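Pectate lyase/Amb allergen (Acidovorax citrulli, PDB 4HWV) probably cleaves pectate as a calcium-binding, secreted lyase of polysaccharide lyase family 1. Local coordinates at residues Asn355-Asp358 against Pro364-Ala367. Sequence-based numbering, arbitrary orientation.
Sequences NTRD and PWLA
A single direct hydrogen bond joins the two segments, and it is almost straight: the N-H of Trp-365 points at Thr-356 O, with N and O 2.9 Å apart and an angle of 175°. The same carbonyl oxygen takes a CA-H...O contact from Pro-364 CA. Two waters add bridges, one linking Arg-357 NE to Leu-366 O, the other reaching Trp-365 O at a doubtfully short distance and Arg-357 O only weakly. The Arg-357 chain, bent at chi3, brings NE to the first of these waters, which sits at the edge of both the guanidinium and the indole. All this lies on the right-handed parallel beta-helix of the pectate lyase family, where strand 345-356 ends and a loop leads on to strand 369-371, away from the calcium site. At the last residue of the strand, Thr-356 OG1 accepts from Asp-358 N at 3.0 Å, an ST turn that leads into the loop. Asn-355 CB meets the indole at its edge, 3.7 Å from Trp-365 CE3, with amide and ring planes 75° apart. CG stands anti to the backbone N in Asn-355 (chi1 -154°), which carries the amide toward the loop; there ND2 is bonded to Tyr-363 O, while OD1 accepts from Thr-356 N, which lies above its carbonyl plane. The indole nitrogen, Trp-365 NE1, is bonded to Asp-397 O. Pro-364 CB packs 3.4 Å from Asp-358 O.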
loop_
_atom_site.group_PDB
_atom_site.type_symbol
_atom_site.label_atom_id
_atom_site.label_comp_id
_atom_site.label_asym_id
_atom_site.label_seq_id
_atom_site.Cartn_x
_atom_site.Cartn_y
_atom_site.Cartn_z
ATOM N N ASN A 355 15.039 5.831 9.437
ATOM C CA ASN A 355 14.901 5.917 7.985
ATOM C C ASN A 355 16.242 5.596 7.339
ATOM O O ASN A 355 17.227 5.268 8.031
ATOM C CB ASN A 355 14.407 7.318 7.560
ATOM C CG ASN A 355 13.656 7.312 6.214
ATOM O OD1 ASN A 355 13.712 6.335 5.469
ATOM N ND2 ASN A 355 12.989 8.424 5.888
ATOM N N THR A 356 16.270 5.694 6.015
ATOM C CA THR A 356 17.506 5.628 5.259
ATOM C C THR A 356 17.566 6.799 4.296
ATOM O O THR A 356 16.533 7.320 3.883
ATOM C CB THR A 356 17.620 4.312 4.483
ATOM O OG1 THR A 356 18.859 4.309 3.755
ATOM C CG2 THR A 356 16.455 4.127 3.507
ATOM N N ARG A 357 18.780 7.187 3.913
ATOM C CA ARG A 357 18.973 8.195 2.878
ATOM C C ARG A 357 19.018 7.579 1.488
ATOM O O ARG A 357 19.085 8.308 0.508
ATOM C CB ARG A 357 20.265 8.983 3.134
ATOM C CG ARG A 357 20.184 9.890 4.378
ATOM C CD ARG A 357 21.392 10.819 4.516
ATOM N NE ARG A 357 21.470 11.766 3.406
ATOM C CZ ARG A 357 22.324 11.658 2.388
ATOM N NH1 ARG A 357 23.202 10.654 2.343
ATOM N NH2 ARG A 357 22.303 12.560 1.411
ATOM N N ASP A 358 18.995 6.248 1.405
ATOM C CA ASP A 358 19.050 5.539 0.125
ATOM C C ASP A 358 18.008 6.111 -0.838
ATOM O O ASP A 358 16.814 6.067 -0.550
ATOM C CB ASP A 358 18.787 4.048 0.376
ATOM C CG ASP A 358 19.013 3.179 -0.861
ATOM O OD1 ASP A 358 18.805 3.648 -1.997
ATOM O OD2 ASP A 358 19.391 1.999 -0.686
ATOM N N PRO A 364 12.850 8.369 1.002
ATOM C CA PRO A 364 14.221 8.603 1.484
ATOM C C PRO A 364 14.284 9.849 2.359
ATOM O O PRO A 364 13.646 10.853 2.063
ATOM C CB PRO A 364 15.037 8.822 0.191
ATOM C CG PRO A 364 14.164 8.309 -0.910
ATOM C CD PRO A 364 12.735 8.517 -0.453
ATOM N N TRP A 365 15.060 9.776 3.427
ATOM C CA TRP A 365 15.246 10.909 4.312
ATOM C C TRP A 365 15.864 12.099 3.576
ATOM O O TRP A 365 16.923 11.994 2.931
ATOM C CB TRP A 365 16.186 10.506 5.428
ATOM C CG TRP A 365 16.483 11.563 6.463
ATOM C CD1 TRP A 365 17.348 12.623 6.342
ATOM C CD2 TRP A 365 15.951 11.626 7.795
ATOM N NE1 TRP A 365 17.377 13.342 7.508
ATOM C CE2 TRP A 365 16.535 12.747 8.419
ATOM C CE3 TRP A 365 15.031 10.845 8.516
ATOM C CZ2 TRP A 365 16.251 13.098 9.728
ATOM C CZ3 TRP A 365 14.762 11.195 9.818
ATOM C CH2 TRP A 365 15.371 12.315 10.415
ATOM N N LEU A 366 15.206 13.243 3.716
ATOM C CA LEU A 366 15.730 14.502 3.207
ATOM C C LEU A 366 16.145 15.439 4.350
ATOM O O LEU A 366 17.253 15.974 4.344
ATOM C CB LEU A 366 14.699 15.192 2.304
ATOM C CG LEU A 366 15.141 16.563 1.785
ATOM C CD1 LEU A 366 16.391 16.493 0.898
ATOM C CD2 LEU A 366 13.979 17.176 1.031
ATOM N N ALA A 367 15.260 15.643 5.322
ATOM C CA ALA A 367 15.524 16.555 6.440
ATOM C C ALA A 367 14.797 16.049 7.667
ATOM O O ALA A 367 13.773 15.353 7.554
ATOM C CB ALA A 367 15.062 17.975 6.108
HETATM O O HOH W 1 19.797 14.245 4.064
HETATM O O HOH W 2 18.187 11.487 0.848
#